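Local coordinates for protein PatF (Prochloron didemni, PDB 4BG2) that is a prenyltransferase-like protein of the patellamide (cyanobactin) pathway, probably related to enzymes that prenylate peptides, at residues R185-L190 against K236-P241; E24-K29 against Y267-S272; Q210-N215 against K219-F224; P30-P35 against D91-V96. All coordinates share one frame; numbering follows the deposited sequence.

Contact 1. Residues R185-L190 against K236-P241; sequences RSRVDL and KTRVEP
R187 of strand 186-194 and T237 of the loop leading to strand 242-247 come closest in the backbone, their CA atoms 6.8 Å apart. The aliphatic part of the R187 side chain, leaving with CG anti to N (chi1 -167°), runs across T237 at about a right angle, with R187 CD 3.4 Å from T237 CB. The chain then bends at chi3, and the guanidinium turns along its strand to grip D189, two residues on, side-on: NE bonds to D189 OD1 at 3.0 Å and NH2 to D189 OD2 at 2.8 Å. R238 reaches over from the loop with an extended chain and repeats the grip, R238 NE to D189 OD1 at 3.1 Å and R238 NH2 to D189 OD2 at 2.9 Å. The two arginines come from opposite faces of the carboxylate, and their guanidinium planes stand 74° apart. R187 NH1 makes a further salt bridge to E179 on the neighbouring strand 173-181. The result is a salt-bridge network, one carboxylate held between two arginines. Each D189 oxygen accepts two charged hydrogen bonds, which fixes the carboxylate's rotation; the shared anion lets both cations lie close together while tying the loop to the barrel strand.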
loop_
_atom_site.group_PDB
_atom_site.type_symbol
_atom_site.label_atom_id
_atom_site.label_comp_id
_atom_site.label_asym_id
_atom_site.label_seq_id
_atom_site.Cartn_x
_atom_site.Cartn_y
_atom_site.Cartn_z
ATOM N N ARG A 185 -10.267 1.153 15.455
ATOM C CA ARG A 185 -9.438 -0.027 15.162
ATOM C C ARG A 185 -8.168 0.359 14.428
ATOM O O ARG A 185 -8.167 1.238 13.573
ATOM C CB ARG A 185 -10.180 -1.013 14.300
ATOM C CG ARG A 185 -11.202 -1.838 15.040
ATOM C CD ARG A 185 -11.869 -2.794 14.058
ATOM N NE ARG A 185 -12.618 -2.034 13.070
ATOM C CZ ARG A 185 -12.464 -2.104 11.751
ATOM N NH1 ARG A 185 -11.607 -2.943 11.191
ATOM N NH2 ARG A 185 -13.201 -1.317 10.987
ATOM N N SER A 186 -7.085 -0.321 14.741
ATOM C CA SER A 186 -5.832 -0.115 14.048
ATOM C C SER A 186 -5.192 -1.456 13.768
ATOM O O SER A 186 -5.467 -2.424 14.457
ATOM C CB SER A 186 -4.917 0.806 14.857
ATOM O OG SER A 186 -4.480 0.139 16.046
ATOM N N ARG A 187 -4.345 -1.512 12.744
ATOM C CA ARG A 187 -3.668 -2.726 12.365
ATOM C C ARG A 187 -2.251 -2.408 11.916
ATOM O O ARG A 187 -1.971 -1.335 11.395
ATOM C CB ARG A 187 -4.428 -3.448 11.231
ATOM C CG ARG A 187 -3.983 -4.885 10.974
ATOM C CD ARG A 187 -4.697 -5.531 9.762
ATOM N NE ARG A 187 -4.198 -4.935 8.542
ATOM C CZ ARG A 187 -4.846 -4.036 7.805
ATOM N NH1 ARG A 187 -6.086 -3.660 8.091
ATOM N NH2 ARG A 187 -4.241 -3.520 6.750
ATOM N N VAL A 188 -1.377 -3.379 12.131
ATOM C CA VAL A 188 -0.008 -3.331 11.700
ATOM C C VAL A 188 0.184 -4.524 10.734
ATOM O O VAL A 188 -0.110 -5.657 11.082
ATOM C CB VAL A 188 0.969 -3.442 12.899
ATOM C CG1 VAL A 188 2.409 -3.373 12.451
ATOM C CG2 VAL A 188 0.705 -2.346 13.921
ATOM N N ASP A 189 0.679 -4.225 9.533
ATOM C CA ASP A 189 0.987 -5.207 8.518
ATOM C C ASP A 189 2.513 -5.317 8.384
ATOM O O ASP A 189 3.179 -4.321 8.169
ATOM C CB ASP A 189 0.392 -4.766 7.168
ATOM C CG ASP A 189 -1.065 -5.187 6.986
ATOM O OD1 ASP A 189 -1.563 -6.058 7.745
ATOM O OD2 ASP A 189 -1.727 -4.640 6.083
ATOM N N LEU A 190 3.056 -6.528 8.509
ATOM C CA LEU A 190 4.468 -6.796 8.210
ATOM C C LEU A 190 4.621 -7.375 6.823
ATOM O O LEU A 190 3.956 -8.352 6.475
ATOM C CB LEU A 190 5.094 -7.735 9.235
ATOM C CG LEU A 190 5.635 -6.951 10.432
ATOM C CD1 LEU A 190 4.547 -6.858 11.483
ATOM C CD2 LEU A 190 6.915 -7.550 10.999
ATOM N N LYS A 236 -1.412 -9.953 12.935
ATOM C CA LYS A 236 -2.249 -10.598 13.954
ATOM C C LYS A 236 -3.725 -10.568 13.544
ATOM O O LYS A 236 -4.510 -11.382 13.974
ATOM C CB LYS A 236 -2.182 -9.844 15.277
ATOM C CG LYS A 236 -2.742 -10.623 16.459
ATOM C CD LYS A 236 -2.615 -9.810 17.733
ATOM C CE LYS A 236 -3.065 -10.596 18.959
ATOM N NZ LYS A 236 -4.555 -10.757 19.009
ATOM N N THR A 237 -4.101 -9.560 12.766
ATOM C CA THR A 237 -5.470 -9.330 12.383
ATOM C C THR A 237 -5.874 -10.172 11.182
ATOM O O THR A 237 -7.056 -10.258 10.861
ATOM C CB THR A 237 -5.640 -7.846 12.052
ATOM O OG1 THR A 237 -5.600 -7.086 13.271
ATOM C CG2 THR A 237 -6.925 -7.587 11.333
ATOM N N ARG A 238 -4.911 -10.821 10.539
ATOM C CA ARG A 238 -5.173 -11.574 9.321
ATOM C C ARG A 238 -5.039 -13.070 9.573
ATOM O O ARG A 238 -4.006 -13.558 10.066
ATOM C CB ARG A 238 -4.179 -11.166 8.251
ATOM C CG ARG A 238 -4.401 -9.772 7.712
ATOM C CD ARG A 238 -3.374 -9.478 6.631
ATOM N NE ARG A 238 -3.347 -8.056 6.249
ATOM C CZ ARG A 238 -4.107 -7.486 5.312
ATOM N NH1 ARG A 238 -4.987 -8.218 4.623
ATOM N NH2 ARG A 238 -3.989 -6.165 5.062
ATOM N N VAL A 239 -6.081 -13.798 9.220
ATOM C CA VAL A 239 -6.067 -15.242 9.290
ATOM C C VAL A 239 -5.016 -15.827 8.324
ATOM O O VAL A 239 -4.367 -16.828 8.628
ATOM C CB VAL A 239 -7.482 -15.798 9.045
ATOM C CG1 VAL A 239 -7.441 -17.247 8.608
ATOM C CG2 VAL A 239 -8.289 -15.651 10.326
ATOM N N GLU A 240 -4.835 -15.187 7.183
ATOM C CA GLU A 240 -3.815 -15.611 6.225
ATOM C C GLU A 240 -3.264 -14.352 5.590
ATOM O O GLU A 240 -3.946 -13.341 5.547
ATOM C CB GLU A 240 -4.361 -16.612 5.186
ATOM C CG GLU A 240 -5.507 -16.144 4.304
ATOM C CD GLU A 240 -5.902 -17.207 3.257
ATOM O OE1 GLU A 240 -5.194 -17.407 2.232
ATOM O OE2 GLU A 240 -6.952 -17.836 3.450
ATOM N N PRO A 241 -2.001 -14.397 5.152
ATOM C CA PRO A 241 -1.445 -13.213 4.551
ATOM C C PRO A 241 -2.177 -12.775 3.287
ATOM O O PRO A 241 -2.736 -13.600 2.576
ATOM C CB PRO A 241 -0.018 -13.644 4.190
ATOM C CG PRO A 241 -0.075 -15.152 4.055
ATOM C CD PRO A 241 -1.064 -15.553 5.100
#

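Contact 2. Residues E24-K29 against Y267-S272; sequences EAFDVK and YNFCQS
A25, the last residue of helix 3-25, and F26 just after it both pack against F269 of helix 261-272. The aromatic component is a T-shaped pair: the edge of the F26 ring is directed at the face of F269, with centroids 5.0 Å apart and planes at 73°. The far end of F26 does the touching, F26 CZ lying 3.6 Å from F269 CD2, and F26 CE2 sits over the same ring, displaced toward its rim. F26 is the first residue to leave helical geometry, and its CG stands anti to its own carbonyl carbon (chi1 -59°), which carries the ring round to F269. The F269 ring turns one side to both A25 and F26.

The apolar component is the methyl of A25, whose CB comes obliquely within 3.4 Å of F269 CE1. It also covers part of one face of the F26 ring, so that the three side chains form one small cluster. Within helix 261-272 the hydroxyl of S272 donates to the carbonyl oxygen of F269 (S272 OG to F269 O, 2.8 Å).

The cluster joins the end of the N-terminal helix to helix 261-272 far along the chain. H22, a turn earlier, adds a ring contact to F26, whereas C270, next to F269, touches F298 and Y300 of strand 295-303, seating its helix on the barrel.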
loop_
_atom_site.group_PDB
_atom_site.type_symbol
_atom_site.label_atom_id
_atom_site.label_comp_id
_atom_site.label_asym_id
_atom_site.label_seq_id
_atom_site.Cartn_x
_atom_site.Cartn_y
_atom_site.Cartn_z
ATOM N N GLU A 24 -13.252 9.631 -10.955
ATOM C CA GLU A 24 -14.187 9.674 -12.076
ATOM C C GLU A 24 -14.431 8.268 -12.609
ATOM O O GLU A 24 -15.562 7.847 -12.755
ATOM C CB GLU A 24 -13.650 10.543 -13.223
ATOM C CG GLU A 24 -13.433 12.012 -12.883
ATOM C CD GLU A 24 -12.944 12.830 -14.075
ATOM O OE1 GLU A 24 -12.233 12.276 -14.957
ATOM O OE2 GLU A 24 -13.287 14.032 -14.132
ATOM N N ALA A 25 -13.355 7.553 -12.893
ATOM C CA ALA A 25 -13.437 6.219 -13.490
ATOM C C ALA A 25 -14.215 5.190 -12.656
ATOM O O ALA A 25 -14.910 4.342 -13.206
ATOM C CB ALA A 25 -12.042 5.700 -13.778
ATOM N N PHE A 26 -14.122 5.276 -11.334
ATOM C CA PHE A 26 -14.718 4.263 -10.462
ATOM C C PHE A 26 -15.851 4.773 -9.593
ATOM O O PHE A 26 -16.167 4.161 -8.585
ATOM C CB PHE A 26 -13.607 3.601 -9.643
ATOM C CG PHE A 26 -12.594 2.973 -10.508
ATOM C CD1 PHE A 26 -12.965 1.878 -11.282
ATOM C CD2 PHE A 26 -11.352 3.522 -10.667
ATOM C CE1 PHE A 26 -12.065 1.302 -12.152
ATOM C CE2 PHE A 26 -10.431 2.945 -11.519
ATOM C CZ PHE A 26 -10.798 1.837 -12.279
ATOM N N ASP A 27 -16.441 5.900 -9.988
ATOM C CA ASP A 27 -17.593 6.470 -9.303
ATOM C C ASP A 27 -17.383 6.645 -7.805
ATOM O O ASP A 27 -18.241 6.292 -7.019
ATOM C CB ASP A 27 -18.849 5.623 -9.568
ATOM C CG ASP A 27 -19.211 5.548 -11.051
ATOM O OD1 ASP A 27 -18.312 5.752 -11.898
ATOM O OD2 ASP A 27 -20.390 5.263 -11.375
ATOM N N VAL A 28 -16.252 7.207 -7.415
ATOM C CA VAL A 28 -15.970 7.429 -6.016
ATOM C C VAL A 28 -16.594 8.782 -5.642
ATOM O O VAL A 28 -16.398 9.764 -6.320
ATOM C CB VAL A 28 -14.461 7.470 -5.768
ATOM C CG1 VAL A 28 -14.162 7.645 -4.290
ATOM C CG2 VAL A 28 -13.790 6.216 -6.320
ATOM N N LYS A 29 -17.406 8.806 -4.601
ATOM C CA LYS A 29 -17.953 10.053 -4.080
ATOM C C LYS A 29 -16.858 10.763 -3.288
ATOM O O LYS A 29 -16.047 10.103 -2.623
ATOM C CB LYS A 29 -19.182 9.762 -3.193
ATOM C CG LYS A 29 -20.331 9.043 -3.911
ATOM C CD LYS A 29 -20.673 9.710 -5.241
ATOM C CE LYS A 29 -21.855 9.067 -5.966
ATOM N NZ LYS A 29 -21.412 8.183 -7.083
ATOM N N TYR A 267 -8.882 -3.547 -15.223
ATOM C CA TYR A 267 -7.792 -3.879 -16.123
ATOM C C TYR A 267 -7.820 -3.040 -17.390
ATOM O O TYR A 267 -6.801 -2.500 -17.809
ATOM C CB TYR A 267 -7.842 -5.362 -16.494
ATOM C CG TYR A 267 -6.815 -5.710 -17.525
ATOM C CD1 TYR A 267 -5.462 -5.718 -17.201
ATOM C CD2 TYR A 267 -7.185 -5.997 -18.827
ATOM C CE1 TYR A 267 -4.507 -6.030 -18.152
ATOM C CE2 TYR A 267 -6.236 -6.297 -19.788
ATOM C CZ TYR A 267 -4.903 -6.313 -19.438
ATOM O OH TYR A 267 -3.952 -6.619 -20.365
ATOM N N ASN A 268 -8.998 -2.944 -17.989
ATOM C CA ASN A 268 -9.220 -2.142 -19.202
ATOM C C ASN A 268 -8.922 -0.683 -18.973
ATOM O O ASN A 268 -8.280 -0.023 -19.796
ATOM C CB ASN A 268 -10.672 -2.275 -19.645
ATOM C CG ASN A 268 -10.978 -3.636 -20.225
ATOM O OD1 ASN A 268 -10.089 -4.366 -20.659
ATOM N ND2 ASN A 268 -12.241 -3.979 -20.232
ATOM N N PHE A 269 -9.396 -0.172 -17.841
ATOM C CA PHE A 269 -9.114 1.209 -17.498
ATOM C C PHE A 269 -7.605 1.438 -17.447
ATOM O O PHE A 269 -7.103 2.408 -18.010
ATOM C CB PHE A 269 -9.759 1.579 -16.173
ATOM C CG PHE A 269 -9.259 2.875 -15.621
ATOM C CD1 PHE A 269 -9.739 4.081 -16.105
ATOM C CD2 PHE A 269 -8.272 2.888 -14.648
ATOM C CE1 PHE A 269 -9.264 5.278 -15.611
ATOM C CE2 PHE A 269 -7.793 4.085 -14.149
ATOM C CZ PHE A 269 -8.294 5.280 -14.626
ATOM N N CYS A 270 -6.882 0.528 -16.796
ATOM C CA CYS A 270 -5.426 0.657 -16.671
ATOM C C CYS A 270 -4.684 0.700 -18.003
ATOM O O CYS A 270 -3.760 1.524 -18.152
ATOM C CB CYS A 270 -4.844 -0.459 -15.815
ATOM S SG CYS A 270 -5.061 -0.153 -14.064
ATOM N N GLN A 271 -5.100 -0.154 -18.957
ATOM C CA GLN A 271 -4.434 -0.266 -20.259
ATOM C C GLN A 271 -4.642 0.957 -21.140
ATOM O O GLN A 271 -3.841 1.209 -22.036
ATOM C CB GLN A 271 -4.804 -1.578 -21.036
ATOM C CG GLN A 271 -6.235 -1.705 -21.619
ATOM C CD GLN A 271 -6.489 -2.983 -22.444
ATOM O OE1 GLN A 271 -7.524 -3.656 -22.294
ATOM N NE2 GLN A 271 -5.552 -3.317 -23.320
ATOM N N SER A 272 -5.699 1.721 -20.889
ATOM C CA SER A 272 -5.933 2.959 -21.614
ATOM C C SER A 272 -5.284 4.180 -20.948
ATOM O O SER A 272 -5.232 5.247 -21.552
ATOM C CB SER A 272 -7.430 3.206 -21.738
ATOM O OG SER A 272 -8.035 3.228 -20.465
#

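Contact 3. Residues Q210-N215 against K219-F224; sequences QYTQKN and KVNSIF
T212 meets V220 and N221 of helix 218-223 and F224 just beyond. Its methyl, CG2, stands over the centre of the F224 ring, a CH-pi contact of 3.8 Å from CG2 to the ring centroid, only 7° off the normal. The same T212 CG2 lies 3.9 Å from V220 CG1, so one methyl fills the angle between valine and phenylalanine. Its backbone is gripped by N221, whose ND2 donates to T212 O over 2.9 Å in a nearly straight bond (168°). The donor approaches from above the carbonyl plane instead of along a lone pair, although the acceptor lies close to the plane of the asparagine amide. The other end of that amide is pressed against the next residue, N221 OD1 being 3.2 Å from Q213 CA and 3.6 Å from Q213 CG.

Helices 206-215 and 218-223 form a helical hairpin with a very short connection, their short segments passing 9.3 Å apart at 140° between directions. It belongs to the helical layer around the closed ten-stranded antiparallel barrel, an architecture consistent with the ABBA prenyltransferase fold.

Second-shell bonds set these groups in place. N221 ND2 also donates to S217 O, so the one amide nitrogen is shared between T212 O of the first helix and S217 O of the connection. T212 OG1 bonds back to L208 O, which fixes the rotation that sends CG2 toward F224. The F224 ring meets F230 edge-to-face and touches F245 of strand 242-247, while V220 reaches L243 on that strand and L288 of helix 285-288.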
loop_
_atom_site.group_PDB
_atom_site.type_symbol
_atom_site.label_atom_id
_atom_site.label_comp_id
_atom_site.label_asym_id
_atom_site.label_seq_id
_atom_site.Cartn_x
_atom_site.Cartn_y
_atom_site.Cartn_z
ATOM N N GLN A 210 11.808 -19.211 0.042
ATOM C CA GLN A 210 11.845 -20.561 0.621
ATOM C C GLN A 210 10.542 -20.899 1.313
ATOM O O GLN A 210 10.047 -22.010 1.171
ATOM C CB GLN A 210 13.006 -20.759 1.615
ATOM C CG GLN A 210 14.251 -21.334 0.995
ATOM C CD GLN A 210 14.008 -22.562 0.113
ATOM O OE1 GLN A 210 13.490 -23.596 0.567
ATOM N NE2 GLN A 210 14.402 -22.450 -1.158
ATOM N N TYR A 211 10.022 -19.945 2.083
ATOM C CA TYR A 211 8.782 -20.138 2.818
ATOM C C TYR A 211 7.644 -20.397 1.838
ATOM O O TYR A 211 6.831 -21.294 2.033
ATOM C CB TYR A 211 8.473 -18.897 3.678
ATOM C CG TYR A 211 7.152 -18.991 4.385
ATOM C CD1 TYR A 211 7.057 -19.574 5.636
ATOM C CD2 TYR A 211 5.986 -18.538 3.782
ATOM C CE1 TYR A 211 5.834 -19.688 6.288
ATOM C CE2 TYR A 211 4.762 -18.657 4.422
ATOM C CZ TYR A 211 4.693 -19.233 5.672
ATOM O OH TYR A 211 3.491 -19.334 6.321
ATOM N N THR A 212 7.628 -19.609 0.774
ATOM C CA THR A 212 6.692 -19.762 -0.312
ATOM C C THR A 212 6.780 -21.149 -0.966
ATOM O O THR A 212 5.772 -21.841 -1.124
ATOM C CB THR A 212 6.916 -18.651 -1.351
ATOM O OG1 THR A 212 6.633 -17.400 -0.732
ATOM C CG2 THR A 212 5.992 -18.818 -2.573
ATOM N N GLN A 213 7.978 -21.549 -1.322
ATOM C CA GLN A 213 8.173 -22.858 -1.968
ATOM C C GLN A 213 7.705 -23.997 -1.081
ATOM O O GLN A 213 7.020 -24.879 -1.552
ATOM C CB GLN A 213 9.625 -23.061 -2.351
ATOM C CG GLN A 213 10.086 -22.106 -3.429
ATOM C CD GLN A 213 11.603 -22.106 -3.566
ATOM O OE1 GLN A 213 12.333 -21.775 -2.626
ATOM N NE2 GLN A 213 12.085 -22.496 -4.725
ATOM N N LYS A 214 8.042 -23.949 0.206
ATOM C CA LYS A 214 7.646 -25.004 1.150
ATOM C C LYS A 214 6.187 -24.980 1.577
ATOM O O LYS A 214 5.603 -26.028 1.830
ATOM C CB LYS A 214 8.514 -24.938 2.408
ATOM C CG LYS A 214 9.984 -25.230 2.161
ATOM C CD LYS A 214 10.808 -24.859 3.385
ATOM C CE LYS A 214 12.253 -25.318 3.253
ATOM N NZ LYS A 214 13.025 -25.020 4.497
ATOM N N ASN A 215 5.592 -23.793 1.686
ATOM C CA ASN A 215 4.317 -23.687 2.373
ATOM C C ASN A 215 3.125 -23.261 1.534
ATOM O O ASN A 215 2.002 -23.520 1.923
ATOM C CB ASN A 215 4.465 -22.757 3.587
ATOM C CG ASN A 215 5.569 -23.217 4.526
ATOM O OD1 ASN A 215 5.315 -23.937 5.475
ATOM N ND2 ASN A 215 6.800 -22.845 4.235
ATOM N N LYS A 219 -0.308 -22.823 -7.164
ATOM C CA LYS A 219 -0.737 -21.670 -7.943
ATOM C C LYS A 219 0.079 -20.415 -7.568
ATOM O O LYS A 219 0.512 -19.672 -8.453
ATOM C CB LYS A 219 -2.245 -21.443 -7.775
ATOM C CG LYS A 219 -2.749 -20.159 -8.413
ATOM C CD LYS A 219 -3.559 -20.421 -9.666
ATOM C CE LYS A 219 -3.570 -19.201 -10.587
ATOM N NZ LYS A 219 -2.250 -18.603 -10.989
ATOM N N VAL A 220 0.297 -20.200 -6.273
ATOM C CA VAL A 220 1.206 -19.133 -5.815
ATOM C C VAL A 220 2.625 -19.329 -6.331
ATOM O O VAL A 220 3.211 -18.412 -6.921
ATOM C CB VAL A 220 1.258 -19.029 -4.277
ATOM C CG1 VAL A 220 2.406 -18.121 -3.834
ATOM C CG2 VAL A 220 -0.059 -18.465 -3.766
ATOM N N ASN A 221 3.158 -20.530 -6.147
ATOM C CA ASN A 221 4.500 -20.850 -6.639
ATOM C C ASN A 221 4.682 -20.693 -8.136
ATOM O O ASN A 221 5.765 -20.325 -8.576
ATOM C CB ASN A 221 4.958 -22.234 -6.170
ATOM C CG ASN A 221 5.571 -22.172 -4.780
ATOM O OD1 ASN A 221 6.742 -21.791 -4.630
ATOM N ND2 ASN A 221 4.766 -22.466 -3.753
ATOM N N SER A 222 3.622 -20.901 -8.910
ATOM C CA SER A 222 3.738 -20.817 -10.361
ATOM C C SER A 222 3.750 -19.400 -10.907
ATOM O O SER A 222 4.184 -19.206 -12.032
ATOM C CB SER A 222 2.642 -21.626 -11.052
ATOM O OG SER A 222 1.435 -20.905 -11.060
ATOM N N ILE A 223 3.287 -18.418 -10.122
ATOM C CA ILE A 223 3.213 -17.021 -10.583
ATOM C C ILE A 223 4.105 -16.028 -9.836
ATOM O O ILE A 223 4.370 -14.961 -10.349
ATOM C CB ILE A 223 1.765 -16.454 -10.563
ATOM C CG1 ILE A 223 1.188 -16.516 -9.151
ATOM C CG2 ILE A 223 0.892 -17.209 -11.576
ATOM C CD1 ILE A 223 -0.142 -15.810 -8.972
ATOM N N PHE A 224 4.574 -16.364 -8.636
ATOM C CA PHE A 224 5.140 -15.330 -7.771
ATOM C C PHE A 224 6.447 -14.720 -8.256
ATOM O O PHE A 224 6.771 -13.614 -7.875
ATOM C CB PHE A 224 5.240 -15.795 -6.308
ATOM C CG PHE A 224 6.472 -16.589 -5.990
ATOM C CD1 PHE A 224 6.569 -17.913 -6.361
ATOM C CD2 PHE A 224 7.513 -16.014 -5.280
ATOM C CE1 PHE A 224 7.703 -18.656 -6.063
ATOM C CE2 PHE A 224 8.642 -16.738 -4.979
ATOM C CZ PHE A 224 8.736 -18.063 -5.360
#

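Contact 4. Residues P30-P35 against D91-V96; sequences PTFPLP and DSQLGV
The first torsions of F32 and Q93 are both close to 180° (chi1 -175° and -168°), which directs the two side chains at each other, and they slide past one another in opposite directions. A bend at the second torsion of Q93 (chi2 62°) then lays its chain over the phenyl ring. Q93 CG sits above one face, 3.7 Å from the ring centroid and displaced toward the rim, in a CH-pi contact. At the far end of the ring F32 CZ is 3.4 Å from Q93 CB. The amide follows along the same side, Q93 OE1 reaching to 3.5 Å from F32 CE2. V96 adds a methyl, its CG2 3.9 Å from F32 CE1, and L129 also touches F32. Q93 and V96 are the two ends of a type II beta turn, closed by V96 N to Q93 O at 3.2 Å; G95 is its third residue, at backbone angles that leave no room for a CB beside the carbonyl O of L94. The opposite face of F32 is partly covered by P33 CB, beyond the cis peptide bond that joins them. P33 occupies the N-cap position of helix 34-42 and, like V96, packs on I90, so the start of that helix and the loop after helix 79-91 share one apolar seam on helix 79-91.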
loop_
_atom_site.group_PDB
_atom_site.type_symbol
_atom_site.label_atom_id
_atom_site.label_comp_id
_atom_site.label_asym_id
_atom_site.label_seq_id
_atom_site.Cartn_x
_atom_site.Cartn_y
_atom_site.Cartn_z
ATOM N N PRO A 30 -16.809 12.104 -3.353
ATOM C CA PRO A 30 -15.775 12.850 -2.627
ATOM C C PRO A 30 -16.097 12.982 -1.138
ATOM O O PRO A 30 -16.167 14.074 -0.602
ATOM C CB PRO A 30 -15.775 14.213 -3.336
ATOM C CG PRO A 30 -17.171 14.374 -3.828
ATOM C CD PRO A 30 -17.657 12.990 -4.171
ATOM N N THR A 31 -16.297 11.846 -0.489
ATOM C CA THR A 31 -16.629 11.767 0.919
ATOM C C THR A 31 -15.374 12.001 1.770
ATOM O O THR A 31 -14.264 11.661 1.363
ATOM C CB THR A 31 -17.193 10.355 1.208
ATOM O OG1 THR A 31 -18.296 10.112 0.323
ATOM C CG2 THR A 31 -17.654 10.194 2.644
ATOM N N PHE A 32 -15.566 12.596 2.939
ATOM C CA PHE A 32 -14.540 12.669 3.961
ATOM C C PHE A 32 -13.829 11.325 4.050
ATOM O O PHE A 32 -14.501 10.292 4.108
ATOM C CB PHE A 32 -15.178 12.981 5.320
ATOM C CG PHE A 32 -14.186 13.184 6.405
ATOM C CD1 PHE A 32 -13.717 12.116 7.158
ATOM C CD2 PHE A 32 -13.687 14.447 6.650
ATOM C CE1 PHE A 32 -12.754 12.311 8.145
ATOM C CE2 PHE A 32 -12.740 14.652 7.637
ATOM C CZ PHE A 32 -12.271 13.586 8.388
ATOM N N PRO A 33 -12.482 11.317 4.091
ATOM C CA PRO A 33 -11.517 12.405 4.147
ATOM C C PRO A 33 -10.837 12.746 2.812
ATOM O O PRO A 33 -9.749 13.347 2.800
ATOM C CB PRO A 33 -10.475 11.848 5.099
ATOM C CG PRO A 33 -10.417 10.404 4.691
ATOM C CD PRO A 33 -11.796 10.021 4.227
ATOM N N LEU A 34 -11.492 12.445 1.704
ATOM C CA LEU A 34 -10.870 12.640 0.398
ATOM C C LEU A 34 -10.508 14.082 0.044
ATOM O O LEU A 34 -9.384 14.333 -0.383
ATOM C CB LEU A 34 -11.728 11.999 -0.681
ATOM C CG LEU A 34 -11.134 11.753 -2.064
ATOM C CD1 LEU A 34 -9.635 11.456 -2.036
ATOM C CD2 LEU A 34 -11.897 10.587 -2.703
ATOM N N PRO A 35 -11.424 15.043 0.227
ATOM C CA PRO A 35 -10.976 16.438 0.039
ATOM C C PRO A 35 -9.756 16.841 0.858
ATOM O O PRO A 35 -8.839 17.467 0.323
ATOM C CB PRO A 35 -12.204 17.266 0.453
ATOM C CG PRO A 35 -13.363 16.370 0.191
ATOM C CD PRO A 35 -12.879 14.965 0.483
ATOM N N ASP A 91 -8.531 13.496 12.927
ATOM C CA ASP A 91 -8.972 13.240 14.294
ATOM C C ASP A 91 -9.972 14.298 14.740
ATOM O O ASP A 91 -10.979 13.972 15.379
ATOM C CB ASP A 91 -7.784 13.189 15.254
ATOM C CG ASP A 91 -7.773 11.931 16.102
ATOM O OD1 ASP A 91 -8.853 11.464 16.536
ATOM O OD2 ASP A 91 -6.665 11.415 16.362
ATOM N N SER A 92 -9.726 15.553 14.359
ATOM C CA SER A 92 -10.609 16.640 14.737
ATOM C C SER A 92 -12.010 16.576 14.107
ATOM O O SER A 92 -12.866 17.400 14.432
ATOM C CB SER A 92 -9.965 17.997 14.442
ATOM O OG SER A 92 -9.357 18.027 13.185
ATOM N N GLN A 93 -12.248 15.611 13.228
ATOM C CA GLN A 93 -13.577 15.378 12.670
ATOM C C GLN A 93 -14.466 14.660 13.673
ATOM O O GLN A 93 -14.086 13.620 14.218
ATOM C CB GLN A 93 -13.469 14.520 11.410
ATOM C CG GLN A 93 -14.741 14.453 10.581
ATOM C CD GLN A 93 -15.160 15.803 10.048
ATOM O OE1 GLN A 93 -14.354 16.736 9.969
ATOM N NE2 GLN A 93 -16.427 15.913 9.661
ATOM N N LEU A 94 -15.651 15.214 13.914
ATOM C CA LEU A 94 -16.630 14.588 14.808
ATOM C C LEU A 94 -17.039 13.230 14.248
ATOM O O LEU A 94 -17.269 13.078 13.039
ATOM C CB LEU A 94 -17.875 15.463 14.993
ATOM C CG LEU A 94 -18.925 14.876 15.957
ATOM C CD1 LEU A 94 -18.456 14.985 17.404
ATOM C CD2 LEU A 94 -20.291 15.524 15.799
ATOM N N GLY A 95 -17.119 12.250 15.143
ATOM C CA GLY A 95 -17.539 10.916 14.779
ATOM C C GLY A 95 -16.392 10.071 14.297
ATOM O O GLY A 95 -16.605 8.930 13.905
ATOM N N VAL A 96 -15.181 10.631 14.318
ATOM C CA VAL A 96 -13.993 9.918 13.893
ATOM C C VAL A 96 -13.099 9.711 15.108
ATOM O O VAL A 96 -12.878 10.611 15.895
ATOM C CB VAL A 96 -13.214 10.660 12.776
ATOM C CG1 VAL A 96 -11.833 10.056 12.594
ATOM C CG2 VAL A 96 -13.985 10.610 11.465
#

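Along the chain contact 2 is the outermost, its segments enclosing all the others: contact 4 closes first, contact 1 opens later, and contact 3 is nested inside contact 1. Contacts 2 and 4 are neighbours, with centres about 24 Å apart, and touch where V28 CG1, in the loop joining helix 3-25 to helix 34-42, packs on L34 CD2 at the start of the latter (4.0 Å). Contacts 1 and 3 have centres about 21 Å apart and nearest atoms about 6 Å apart, without touching; strand 186-194 is followed by helix 206-215. Contacts 3 and 4, about 40 Å apart between centres, lie on opposite sides of the chain's centre. Together they tie helices and loops, early and late in the sequence, around a single barrel domain.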